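Long-range contacts in Mlr6093 protein (Mesorhizobium loti, PDB 2QJ8), which probably acts as a zinc-dependent hydrolase of the aspartoacylase and succinylglutamate desuccinylase family, cleaving ester bonds or non-peptide amide bonds: residues G281-V286 / D299-S304; P270-M275 / F309-A314; Q250-T255 / I325-L330; S152-P157 / W182-T187. All blocks are in the same frame, centred on the assembly; numbering follows the deposited sequence.

Contact 4 lies nearest the centre of the chain, within the catalytic domain, where a histidine ring is gripped by a loop. Contact 3 touches it through Trp182. It pairs strand 250-261 with strand 322-329 near the chain's end, chiefly through backbone bonds. Contact 2 uses strand 306-312, the neighbour of strand 322-329, but has no hydrogen bond between its segments and relies on apolar packing. Contact 1 is farthest out. It is a hairpin with a bulge, the Ile300 face buried and the Arg301 face more exposed, with Val283 meeting charged side chains. Val284 and Arg271 tie contacts 1 and 2 together.

Contact 1 (G281-V286 / D299-S304); sequences GDVVGV and DIRAQS
Arg301 lays its guanidinium group against Val283. CG2 of Val283 sits over the centre of one face, 3.6 Å from Arg301 CZ. At the edge, in the plane of the group, Arg301 NH1 donates a 2.9 Å hydrogen bond to Gly281 O, almost in line with that C=O. The arginine chain is extended from CG to NE and runs beside the same carbonyl. The face contact and the edge bond together limit rotation of the group. Asp299, on the same face of the hairpin, adds a long salt bridge, with its OD2 3.7 Å from Arg301 NH2.

The backbone sets these side chains in place. Val283 and Arg301 are a non-hydrogen-bonded antiparallel pair. Beyond them the register shifts by one in a classic beta bulge. Ile300 O takes a 2.9 Å bond from Val284 N and a weak 3.4 Å bond from Gly285 N. Ile300 N returns a bond to Gly285 O. On the other side of the bulge, Ala302 N bonds to Asp282 O, and Gly281 N reaches Ala302 O at 2.8 Å. The backbone angles of Gly281 would jam a side chain against the preceding carbonyl.

Val284 is buried. Its CG2 lies 4.0 Å from Ala302 CB. Val284 and Ile300 both pack on Leu260 of strand 250-261 and also touch strand 322-329. Strand 283-288 hydrogen-bonds on its other side to the chain around Glu269 and Arg271. Strand 298-301 is an outermost strand of a four-stranded antiparallel sheet within this chain.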
loop_
_atom_site.group_PDB
_atom_site.type_symbol
_atom_site.label_atom_id
_atom_site.label_comp_id
_atom_site.label_asym_id
_atom_site.label_seq_id
_atom_site.Cartn_x
_atom_site.Cartn_y
_atom_site.Cartn_z
ATOM N N GLY A 281 -1.543 -25.195 -12.506
ATOM C CA GLY A 281 -2.766 -24.783 -13.185
ATOM C C GLY A 281 -3.752 -23.942 -12.379
ATOM O O GLY A 281 -4.712 -23.478 -12.949
ATOM N N ASP A 282 -3.547 -23.745 -11.072
ATOM C CA ASP A 282 -4.467 -22.912 -10.279
ATOM C C ASP A 282 -4.432 -21.465 -10.726
ATOM O O ASP A 282 -3.360 -20.941 -11.059
ATOM C CB ASP A 282 -4.122 -22.932 -8.779
ATOM C CG ASP A 282 -4.588 -24.182 -8.068
ATOM O OD1 ASP A 282 -5.214 -25.059 -8.682
ATOM O OD2 ASP A 282 -4.322 -24.284 -6.852
ATOM N N VAL A 283 -5.603 -20.824 -10.716
ATOM C CA VAL A 283 -5.711 -19.404 -11.050
ATOM C C VAL A 283 -5.128 -18.622 -9.865
ATOM O O VAL A 283 -5.607 -18.751 -8.728
ATOM C CB VAL A 283 -7.170 -18.991 -11.321
ATOM C CG1 VAL A 283 -7.292 -17.478 -11.560
ATOM C CG2 VAL A 283 -7.736 -19.788 -12.518
ATOM N N VAL A 284 -4.069 -17.867 -10.142
ATOM C CA VAL A 284 -3.386 -17.050 -9.153
ATOM C C VAL A 284 -3.986 -15.635 -9.168
ATOM O O VAL A 284 -4.045 -14.993 -8.141
ATOM C CB VAL A 284 -1.832 -17.113 -9.354
ATOM C CG1 VAL A 284 -1.113 -16.027 -8.576
ATOM C CG2 VAL A 284 -1.330 -18.512 -8.957
ATOM N N GLY A 285 -4.450 -15.184 -10.330
ATOM C CA GLY A 285 -5.116 -13.915 -10.467
ATOM C C GLY A 285 -5.879 -13.841 -11.767
ATOM O O GLY A 285 -5.773 -14.729 -12.620
ATOM N N VAL A 286 -6.671 -12.790 -11.889
ATOM C CA VAL A 286 -7.508 -12.540 -13.050
ATOM C C VAL A 286 -7.224 -11.130 -13.585
ATOM O O VAL A 286 -7.016 -10.217 -12.799
ATOM C CB VAL A 286 -8.998 -12.709 -12.652
ATOM C CG1 VAL A 286 -9.930 -12.197 -13.729
ATOM C CG2 VAL A 286 -9.295 -14.173 -12.340
ATOM N N ASP A 299 -7.644 -15.328 -17.146
ATOM C CA ASP A 299 -7.041 -16.053 -16.013
ATOM C C ASP A 299 -5.521 -16.145 -16.157
ATOM O O ASP A 299 -5.008 -16.362 -17.266
ATOM C CB ASP A 299 -7.566 -17.473 -15.940
ATOM C CG ASP A 299 -9.036 -17.529 -15.749
ATOM O OD1 ASP A 299 -9.554 -16.789 -14.881
ATOM O OD2 ASP A 299 -9.664 -18.345 -16.457
ATOM N N ILE A 300 -4.819 -15.968 -15.033
ATOM C CA ILE A 300 -3.351 -16.064 -14.960
ATOM C C ILE A 300 -3.069 -17.271 -14.035
ATOM O O ILE A 300 -3.326 -17.208 -12.829
ATOM C CB ILE A 300 -2.696 -14.757 -14.441
ATOM C CG1 ILE A 300 -3.106 -13.545 -15.306
ATOM C CG2 ILE A 300 -1.157 -14.930 -14.393
ATOM C CD1 ILE A 300 -2.666 -12.232 -14.789
ATOM N N ARG A 301 -2.563 -18.367 -14.612
ATOM C CA ARG A 301 -2.384 -19.624 -13.884
ATOM C C ARG A 301 -0.937 -20.020 -13.529
ATOM O O ARG A 301 0.007 -19.733 -14.281
ATOM C CB ARG A 301 -3.012 -20.751 -14.700
ATOM C CG ARG A 301 -4.518 -20.667 -14.851
ATOM C CD ARG A 301 -5.033 -21.668 -15.863
ATOM N NE ARG A 301 -6.477 -21.499 -16.022
ATOM C CZ ARG A 301 -7.428 -22.106 -15.306
ATOM N NH1 ARG A 301 -7.152 -22.962 -14.336
ATOM N NH2 ARG A 301 -8.708 -21.837 -15.550
ATOM N N ALA A 302 -0.797 -20.695 -12.384
ATOM C CA ALA A 302 0.470 -21.255 -11.918
ATOM C C ALA A 302 0.948 -22.359 -12.895
ATOM O O ALA A 302 0.165 -23.207 -13.345
ATOM C CB ALA A 302 0.313 -21.843 -10.518
ATOM N N GLN A 303 2.232 -22.324 -13.223
ATOM C CA GLN A 303 2.843 -23.314 -14.110
ATOM C C GLN A 303 3.346 -24.558 -13.377
ATOM O O GLN A 303 3.770 -25.508 -14.028
ATOM C CB GLN A 303 3.968 -22.691 -14.920
ATOM C CG GLN A 303 3.482 -21.570 -15.806
ATOM C CD GLN A 303 4.563 -21.000 -16.693
ATOM O OE1 GLN A 303 5.372 -21.728 -17.272
ATOM N NE2 GLN A 303 4.553 -19.690 -16.836
ATOM N N SER A 304 3.321 -24.553 -12.044
ATOM C CA SER A 304 3.724 -25.708 -11.257
ATOM C C SER A 304 3.207 -25.569 -9.841
ATOM O O SER A 304 2.781 -24.483 -9.422
ATOM C CB SER A 304 5.262 -25.861 -11.200
ATOM O OG SER A 304 5.825 -24.976 -10.257
#

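Contact 2 (P270-M275 / F309-A314)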
loop_
_atom_site.group_PDB
_atom_site.type_symbol
_atom_site.label_atom_id
_atom_site.label_comp_id
_atom_site.label_asym_id
_atom_site.label_seq_id
_atom_site.Cartn_x
_atom_site.Cartn_y
_atom_site.Cartn_z
ATOM N N PRO A 270 -5.863 -10.124 -7.542
ATOM C CA PRO A 270 -5.283 -11.327 -6.969
ATOM C C PRO A 270 -6.367 -12.361 -6.560
ATOM O O PRO A 270 -7.460 -11.991 -6.167
ATOM C CB PRO A 270 -4.536 -10.812 -5.742
ATOM C CG PRO A 270 -5.219 -9.562 -5.374
ATOM C CD PRO A 270 -5.666 -8.956 -6.667
ATOM N N ARG A 271 -6.045 -13.632 -6.716
ATOM C CA ARG A 271 -6.927 -14.751 -6.348
ATOM C C ARG A 271 -6.222 -15.733 -5.362
ATOM O O ARG A 271 -6.632 -16.864 -5.215
ATOM C CB ARG A 271 -7.434 -15.414 -7.626
ATOM C CG ARG A 271 -8.480 -14.595 -8.409
ATOM C CD ARG A 271 -9.868 -14.749 -7.753
ATOM N NE ARG A 271 -10.930 -13.944 -8.358
ATOM C CZ ARG A 271 -11.630 -14.246 -9.459
ATOM N NH1 ARG A 271 -11.401 -15.352 -10.170
ATOM N NH2 ARG A 271 -12.573 -13.399 -9.877
ATOM N N CYS A 272 -5.183 -15.269 -4.665
ATOM C CA CYS A 272 -4.474 -16.065 -3.677
ATOM C C CYS A 272 -3.678 -15.110 -2.801
ATOM O O CYS A 272 -3.465 -13.946 -3.167
ATOM C CB CYS A 272 -3.571 -17.128 -4.340
ATOM S SG CYS A 272 -2.299 -16.421 -5.337
ATOM N N SER A 273 -3.272 -15.593 -1.632
ATOM C CA SER A 273 -2.542 -14.802 -0.643
ATOM C C SER A 273 -1.132 -15.292 -0.454
ATOM O O SER A 273 -0.831 -16.426 -0.792
ATOM C CB SER A 273 -3.265 -14.890 0.698
ATOM O OG SER A 273 -4.530 -14.269 0.621
ATOM N N VAL A 274 -0.265 -14.437 0.102
ATOM C CA VAL A 274 1.122 -14.831 0.388
ATOM C C VAL A 274 1.087 -16.063 1.312
ATOM O O VAL A 274 0.232 -16.148 2.163
ATOM C CB VAL A 274 1.949 -13.671 0.975
ATOM C CG1 VAL A 274 3.248 -14.175 1.567
ATOM C CG2 VAL A 274 2.197 -12.609 -0.115
HETATM N N MSE A 275 1.961 -17.031 1.040
HETATM C CA MSE A 275 2.082 -18.327 1.747
HETATM C C MSE A 275 1.125 -19.424 1.295
HETATM O O MSE A 275 1.287 -20.566 1.728
HETATM C CB MSE A 275 2.080 -18.207 3.293
HETATM C CG MSE A 275 3.114 -17.208 3.860
HETATM SE SE MSE A 275 4.946 -17.523 3.256
HETATM C CE MSE A 275 5.235 -19.288 4.037
ATOM N N PHE A 309 4.941 -16.486 -2.943
ATOM C CA PHE A 309 5.929 -15.708 -2.231
ATOM C C PHE A 309 5.499 -14.260 -2.253
ATOM O O PHE A 309 5.551 -13.612 -1.237
ATOM C CB PHE A 309 7.326 -15.871 -2.833
ATOM C CG PHE A 309 8.309 -14.835 -2.332
ATOM C CD1 PHE A 309 8.884 -14.972 -1.082
ATOM C CD2 PHE A 309 8.616 -13.699 -3.092
ATOM C CE1 PHE A 309 9.768 -14.033 -0.614
ATOM C CE2 PHE A 309 9.488 -12.735 -2.602
ATOM C CZ PHE A 309 10.070 -12.917 -1.360
ATOM N N ALA A 310 5.088 -13.761 -3.428
ATOM C CA ALA A 310 4.647 -12.393 -3.570
ATOM C C ALA A 310 3.533 -12.312 -4.596
ATOM O O ALA A 310 3.510 -13.094 -5.550
ATOM C CB ALA A 310 5.834 -11.493 -3.982
ATOM N N ILE A 311 2.613 -11.373 -4.395
ATOM C CA ILE A 311 1.484 -11.172 -5.308
ATOM C C ILE A 311 1.047 -9.709 -5.248
ATOM O O ILE A 311 1.062 -9.112 -4.176
ATOM C CB ILE A 311 0.317 -12.151 -5.018
ATOM C CG1 ILE A 311 -0.709 -12.101 -6.183
ATOM C CG2 ILE A 311 -0.298 -11.894 -3.619
ATOM C CD1 ILE A 311 -1.729 -13.147 -6.167
ATOM N N ARG A 312 0.729 -9.130 -6.417
ATOM C CA ARG A 312 0.280 -7.737 -6.510
ATOM C C ARG A 312 -1.073 -7.538 -5.897
ATOM O O ARG A 312 -1.891 -8.471 -5.869
ATOM C CB ARG A 312 0.127 -7.258 -7.960
ATOM C CG ARG A 312 1.375 -6.908 -8.669
ATOM C CD ARG A 312 1.040 -6.073 -9.934
ATOM N NE ARG A 312 2.191 -5.912 -10.828
ATOM C CZ ARG A 312 3.263 -5.146 -10.595
ATOM N NH1 ARG A 312 3.405 -4.431 -9.480
ATOM N NH2 ARG A 312 4.239 -5.118 -11.499
ATOM N N SER A 313 -1.322 -6.310 -5.439
ATOM C CA SER A 313 -2.618 -5.887 -4.938
ATOM C C SER A 313 -3.439 -5.588 -6.176
ATOM O O SER A 313 -2.882 -5.467 -7.275
ATOM C CB SER A 313 -2.482 -4.598 -4.137
ATOM O OG SER A 313 -1.556 -4.791 -3.074
ATOM N N ALA A 314 -4.748 -5.498 -6.015
ATOM C CA ALA A 314 -5.631 -5.138 -7.133
ATOM C C ALA A 314 -5.202 -3.765 -7.671
ATOM O O ALA A 314 -5.172 -2.762 -6.929
ATOM C CB ALA A 314 -7.069 -5.137 -6.709
#
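Pro270 and Cys272 close on the tip of Ile311. Ile311 CD1 lies 3.4 Å from Cys272 SG and 3.7 Å from Pro270 CB. The isoleucine reaches them because CG1 stands opposite its own backbone N (chi1 -168°) and the chain continues extended to CD1. In Cys272 a chi1 of 62° turns SG onto that methyl. The proline ring runs on along the other segment. Its CB is 3.5 Å from Arg312 O, and its CD is 3.6 Å from Ala314 N. Ala314 is buried here and also packs on Gln60 of the second subunit. A glycine at Pro270 would probably leave Ile311 CD1 and Ala314 without the ring they pack on, and the backbone there freer to turn.

No hydrogen bond joins the two segments. Segment 270-275 leaves the antiparallel sheet of strands 266-270 and 283-288 and passes over strand 306-312, which belongs to a different group of strands. Ile311 lies between them, touching Val284 on one side and Ala324 on the other. Strand 306-312 has a classic beta bulge here, where Phe309 and Ala310 both face Ile325.

The Val274 end is looser. Both methyls of Val274 rest against a backbone oxygen, with CG1 3.7 Å from Phe309 O. Val274 CG2 stays 4.4 Å from Ile311 CG2. On the solvent side, Arg271 and Ser273 are exposed and point away from the strand. The side chain of Arg312 also leads away, in one of its two conformers to a salt bridge with Glu321.

Contact 3 (Q250-T255 / I325-L330)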
loop_
_atom_site.group_PDB
_atom_site.type_symbol
_atom_site.label_atom_id
_atom_site.label_comp_id
_atom_site.label_asym_id
_atom_site.label_seq_id
_atom_site.Cartn_x
_atom_site.Cartn_y
_atom_site.Cartn_z
ATOM N N GLN A 250 11.417 -21.623 5.902
ATOM C CA GLN A 250 11.446 -22.397 4.660
ATOM C C GLN A 250 12.467 -21.789 3.721
ATOM O O GLN A 250 12.572 -20.570 3.631
ATOM C CB GLN A 250 10.106 -22.360 3.915
ATOM C CG GLN A 250 8.912 -22.963 4.611
ATOM C CD GLN A 250 7.685 -22.974 3.706
ATOM O OE1 GLN A 250 6.759 -22.182 3.872
ATOM N NE2 GLN A 250 7.710 -23.835 2.704
ATOM N N THR A 251 13.190 -22.648 3.013
ATOM C CA THR A 251 14.121 -22.227 1.974
ATOM C C THR A 251 13.488 -22.605 0.629
ATOM O O THR A 251 13.278 -23.792 0.315
ATOM C CB THR A 251 15.506 -22.843 2.157
ATOM O OG1 THR A 251 15.937 -22.572 3.499
ATOM C CG2 THR A 251 16.502 -22.186 1.164
ATOM N N LEU A 252 13.181 -21.578 -0.156
ATOM C CA LEU A 252 12.459 -21.725 -1.416
ATOM C C LEU A 252 13.286 -21.112 -2.535
ATOM O O LEU A 252 14.222 -20.373 -2.266
ATOM C CB LEU A 252 11.096 -21.016 -1.304
ATOM C CG LEU A 252 10.120 -21.435 -0.193
ATOM C CD1 LEU A 252 8.810 -20.608 -0.257
ATOM C CD2 LEU A 252 9.809 -22.918 -0.254
ATOM N N GLU A 253 12.968 -21.475 -3.774
ATOM C CA GLU A 253 13.616 -20.885 -4.951
ATOM C C GLU A 253 12.570 -20.536 -5.982
ATOM O O GLU A 253 11.536 -21.210 -6.081
ATOM C CB GLU A 253 14.712 -21.774 -5.578
ATOM C CG GLU A 253 14.249 -23.024 -6.193
ATOM C CD GLU A 253 15.396 -23.893 -6.694
ATOM O OE1 GLU A 253 16.542 -23.404 -6.829
ATOM O OE2 GLU A 253 15.128 -25.076 -6.950
ATOM N N THR A 254 12.877 -19.503 -6.753
ATOM C CA THR A 254 11.989 -19.036 -7.815
ATOM C C THR A 254 12.796 -18.935 -9.093
ATOM O O THR A 254 13.893 -18.388 -9.103
ATOM C CB THR A 254 11.264 -17.704 -7.489
ATOM O OG1 THR A 254 10.572 -17.238 -8.654
ATOM C CG2 THR A 254 12.194 -16.642 -7.073
ATOM N N THR A 255 12.240 -19.539 -10.157
ATOM C CA THR A 255 12.834 -19.578 -11.517
ATOM C C THR A 255 11.863 -18.854 -12.445
ATOM O O THR A 255 10.745 -18.538 -12.029
ATOM C CB THR A 255 13.110 -21.043 -12.023
ATOM O OG1 THR A 255 11.877 -21.781 -12.141
ATOM C CG2 THR A 255 14.070 -21.773 -11.072
ATOM N N ILE A 325 4.865 -13.845 -7.771
ATOM C CA ILE A 325 6.127 -14.574 -7.678
ATOM C C ILE A 325 5.858 -15.813 -6.849
ATOM O O ILE A 325 5.526 -15.724 -5.663
ATOM C CB ILE A 325 7.252 -13.763 -7.063
ATOM C CG1 ILE A 325 7.493 -12.509 -7.909
ATOM C CG2 ILE A 325 8.533 -14.608 -7.015
ATOM C CD1 ILE A 325 8.447 -11.599 -7.299
ATOM N N LEU A 326 5.971 -16.958 -7.504
ATOM C CA LEU A 326 5.753 -18.256 -6.897
ATOM C C LEU A 326 7.150 -18.812 -6.613
ATOM O O LEU A 326 8.133 -18.365 -7.199
ATOM C CB LEU A 326 4.931 -19.154 -7.833
ATOM C CG LEU A 326 3.400 -19.006 -7.862
ATOM C CD1 LEU A 326 2.867 -17.624 -7.573
ATOM C CD2 LEU A 326 2.798 -19.567 -9.162
ATOM N N ALA A 327 7.237 -19.716 -5.652
ATOM C CA ALA A 327 8.501 -20.332 -5.278
ATOM C C ALA A 327 8.279 -21.787 -4.928
ATOM O O ALA A 327 7.177 -22.190 -4.526
ATOM C CB ALA A 327 9.124 -19.585 -4.111
ATOM N N ARG A 328 9.336 -22.570 -5.078
ATOM C CA ARG A 328 9.294 -23.982 -4.786
ATOM C C ARG A 328 10.379 -24.345 -3.825
ATOM O O ARG A 328 11.427 -23.741 -3.864
ATOM C CB ARG A 328 9.523 -24.757 -6.059
ATOM C CG ARG A 328 8.519 -24.452 -7.119
ATOM C CD ARG A 328 8.819 -25.287 -8.319
ATOM N NE ARG A 328 8.728 -24.507 -9.535
ATOM C CZ ARG A 328 9.061 -24.950 -10.748
ATOM N NH1 ARG A 328 9.492 -26.208 -10.938
ATOM N NH2 ARG A 328 8.931 -24.127 -11.794
ATOM N N PRO A 329 10.156 -25.383 -2.999
ATOM C CA PRO A 329 11.205 -25.752 -2.045
ATOM C C PRO A 329 12.483 -26.255 -2.737
ATOM O O PRO A 329 12.404 -26.921 -3.767
ATOM C CB PRO A 329 10.559 -26.871 -1.236
ATOM C CG PRO A 329 9.548 -27.428 -2.131
ATOM C CD PRO A 329 9.013 -26.303 -2.921
ATOM N N LEU A 330 13.629 -25.868 -2.187
ATOM C CA LEU A 330 14.927 -26.246 -2.711
ATOM C C LEU A 330 15.082 -27.769 -2.558
ATOM O O LEU A 330 14.553 -28.349 -1.606
ATOM C CB LEU A 330 16.007 -25.447 -1.943
ATOM C CG LEU A 330 17.479 -25.431 -2.347
ATOM C CD1 LEU A 330 17.653 -24.848 -3.726
ATOM C CD2 LEU A 330 18.295 -24.640 -1.334
#
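The guanidinium group of Arg328 is approached obliquely by Thr255 OG1, 3.8 Å from Arg328 NH2. Arg328 NE forms a salt bridge with Asp258. The carboxylate of Glu253 instead has a methyl group above its plane: Leu330 CD1, 3.6 Å from Glu253 OE1, in one of the two conformers of that leucine. Glu253 CG stands between its backbone N and carbonyl carbon (chi1 67°), and the chain beyond is extended, which carries the carboxylate to Leu330.

These residues lie on a strongly twisted antiparallel strand pair, 250-254 with 325-329, whose axes run 124° apart. Strand 250-261 also pairs in parallel with strand 178-182 of the catalytic domain. Glu253 and Arg328 form a hydrogen-bonded pair, with Glu253 N 2.7 Å from Arg328 O and Arg328 N 2.8 Å from Glu253 O.

An alanine in place of Glu253 would keep the backbone bonds but is likely to leave Leu330 CD1 without its neighbour on this side and freer to turn.

Leu252 packs against the other strand, its CB 3.7 Å from Ala327 CB. In one of two conformers of Thr254, OG1 donates a 3.1 Å hydrogen bond to Leu326 O, in line with the C=O.

Contact 4 (S152-P157 / W182-T187); sequences SIISHP and WEHNET
His156 inserts its ring into the bend of segment 182-187. With chi1 at -171°, the ring swings away from the backbone N and into the loop. CB lies 3.9 Å from Trp182 O, and CG stays close to the same oxygen. CD2 points at the face of His184, over the centre of that ring. This is a T-shaped stack with the planes at 84°. NE2 accepts a 3.0 Å hydrogen bond from Asn185 N, which lies in the ring plane. CE1 meets the side chain of Glu183, 3.8 Å from its CG. ND1 donates to Pro157 O at 2.9 Å, approaching from above the carbonyl plane. Both faces are covered by CH-pi contacts, Thr187 CG2 on one and Glu183 CA on the other. The ring is therefore fixed on its faces and at its edge.

Glu183 is the centre of an inverse gamma turn, which bends the loop around the histidine. Before the turn, Trp182 N bonds to Ser155 O at 3.0 Å. Ile154 CG2 packs on Trp182 CB at 3.9 Å.

The contact extends the pairing of parallel strands 152-155 and 178-182 in the alpha/beta catalytic domain. Strand 201-208 runs antiparallel on the other side of strand 152-155. Helix 161-172 packs on Ile153 and Ser155, and Phe191 of helix 190-197 meets the ring of His156.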
loop_
_atom_site.group_PDB
_atom_site.type_symbol
_atom_site.label_atom_id
_atom_site.label_comp_id
_atom_site.label_asym_id
_atom_site.label_seq_id
_atom_site.Cartn_x
_atom_site.Cartn_y
_atom_site.Cartn_z
ATOM N N SER A 152 10.922 -12.055 4.605
ATOM C CA SER A 152 11.959 -12.898 4.027
ATOM C C SER A 152 13.269 -12.200 3.742
ATOM O O SER A 152 13.412 -11.022 3.982
ATOM C CB SER A 152 11.409 -13.396 2.656
ATOM O OG SER A 152 11.056 -12.319 1.801
ATOM N N ILE A 153 14.234 -13.001 3.300
ATOM C CA ILE A 153 15.471 -12.547 2.736
ATOM C C ILE A 153 15.528 -13.190 1.360
ATOM O O ILE A 153 15.252 -14.381 1.255
ATOM C CB ILE A 153 16.686 -12.993 3.572
ATOM C CG1 ILE A 153 16.781 -12.135 4.844
ATOM C CG2 ILE A 153 17.948 -12.853 2.780
ATOM C CD1 ILE A 153 17.665 -12.689 5.880
ATOM N N ILE A 154 15.831 -12.400 0.326
ATOM C CA ILE A 154 16.021 -12.898 -1.038
ATOM C C ILE A 154 17.525 -12.916 -1.270
ATOM O O ILE A 154 18.178 -11.881 -1.132
ATOM C CB ILE A 154 15.373 -12.011 -2.138
ATOM C CG1 ILE A 154 13.859 -11.915 -1.940
ATOM C CG2 ILE A 154 15.701 -12.557 -3.572
ATOM C CD1 ILE A 154 13.185 -11.019 -2.955
ATOM N N SER A 155 18.044 -14.101 -1.570
ATOM C CA SER A 155 19.441 -14.395 -1.810
ATOM C C SER A 155 19.632 -14.585 -3.306
ATOM O O SER A 155 19.005 -15.466 -3.897
ATOM C CB SER A 155 19.843 -15.725 -1.126
ATOM O OG SER A 155 19.775 -15.666 0.289
ATOM N N HIS A 156 20.473 -13.763 -3.914
ATOM C CA HIS A 156 20.775 -13.865 -5.332
ATOM C C HIS A 156 22.004 -14.798 -5.535
ATOM O O HIS A 156 23.055 -14.556 -4.926
ATOM C CB HIS A 156 21.045 -12.462 -5.891
ATOM C CG HIS A 156 21.152 -12.427 -7.378
ATOM N ND1 HIS A 156 22.175 -13.042 -8.067
ATOM C CD2 HIS A 156 20.367 -11.845 -8.311
ATOM C CE1 HIS A 156 22.014 -12.840 -9.359
ATOM N NE2 HIS A 156 20.929 -12.111 -9.532
ATOM N N PRO A 157 21.865 -15.899 -6.304
ATOM C CA PRO A 157 23.004 -16.767 -6.588
ATOM C C PRO A 157 24.206 -16.068 -7.234
ATOM O O PRO A 157 24.026 -15.220 -8.114
ATOM C CB PRO A 157 22.418 -17.793 -7.558
ATOM C CG PRO A 157 21.017 -17.850 -7.207
ATOM C CD PRO A 157 20.630 -16.477 -6.865
ATOM N N TRP A 182 16.865 -16.609 -5.613
ATOM C CA TRP A 182 16.316 -16.033 -6.823
ATOM C C TRP A 182 17.354 -15.231 -7.609
ATOM O O TRP A 182 17.833 -14.208 -7.147
ATOM C CB TRP A 182 15.118 -15.141 -6.447
ATOM C CG TRP A 182 14.385 -14.507 -7.613
ATOM C CD1 TRP A 182 14.419 -14.895 -8.933
ATOM C CD2 TRP A 182 13.399 -13.465 -7.539
ATOM N NE1 TRP A 182 13.591 -14.101 -9.682
ATOM C CE2 TRP A 182 12.943 -13.223 -8.858
ATOM C CE3 TRP A 182 12.883 -12.693 -6.501
ATOM C CZ2 TRP A 182 11.997 -12.235 -9.160
ATOM C CZ3 TRP A 182 11.934 -11.712 -6.802
ATOM C CH2 TRP A 182 11.515 -11.492 -8.125
ATOM N N GLU A 183 17.621 -15.686 -8.830
ATOM C CA GLU A 183 18.582 -15.069 -9.727
ATOM C C GLU A 183 17.843 -14.036 -10.570
ATOM O O GLU A 183 17.625 -14.214 -11.760
ATOM C CB GLU A 183 19.266 -16.160 -10.548
ATOM C CG GLU A 183 20.437 -15.694 -11.360
ATOM C CD GLU A 183 21.256 -16.839 -11.992
ATOM O OE1 GLU A 183 21.177 -18.026 -11.569
ATOM O OE2 GLU A 183 22.010 -16.525 -12.925
ATOM N N HIS A 184 17.479 -12.937 -9.921
ATOM C CA HIS A 184 16.704 -11.854 -10.567
ATOM C C HIS A 184 17.508 -10.913 -11.482
ATOM O O HIS A 184 16.934 -10.222 -12.321
ATOM C CB HIS A 184 15.887 -11.044 -9.531
ATOM C CG HIS A 184 16.675 -10.530 -8.358
ATOM N ND1 HIS A 184 17.506 -9.431 -8.431
ATOM C CD2 HIS A 184 16.725 -10.953 -7.074
ATOM C CE1 HIS A 184 18.040 -9.208 -7.245
ATOM N NE2 HIS A 184 17.584 -10.121 -6.405
ATOM N N ASN A 185 18.828 -10.906 -11.326
ATOM C CA ASN A 185 19.750 -10.057 -12.082
ATOM C C ASN A 185 19.502 -8.532 -12.004
ATOM O O ASN A 185 19.936 -7.772 -12.866
ATOM C CB ASN A 185 19.888 -10.580 -13.530
ATOM C CG ASN A 185 20.569 -11.950 -13.600
ATOM O OD1 ASN A 185 20.057 -12.879 -14.241
ATOM N ND2 ASN A 185 21.725 -12.085 -12.929
ATOM N N GLU A 186 18.868 -8.113 -10.908
ATOM C CA GLU A 186 18.575 -6.719 -10.567
ATOM C C GLU A 186 19.637 -6.347 -9.524
ATOM O O GLU A 186 19.332 -6.045 -8.362
ATOM C CB GLU A 186 17.157 -6.602 -9.986
ATOM N N THR A 187 20.886 -6.393 -9.974
ATOM C CA THR A 187 22.073 -6.211 -9.142
ATOM C C THR A 187 22.928 -4.960 -9.433
ATOM O O THR A 187 23.982 -4.755 -8.799
ATOM C CB THR A 187 22.964 -7.461 -9.306
ATOM O OG1 THR A 187 23.356 -7.598 -10.671
ATOM C CG2 THR A 187 22.220 -8.705 -8.848
#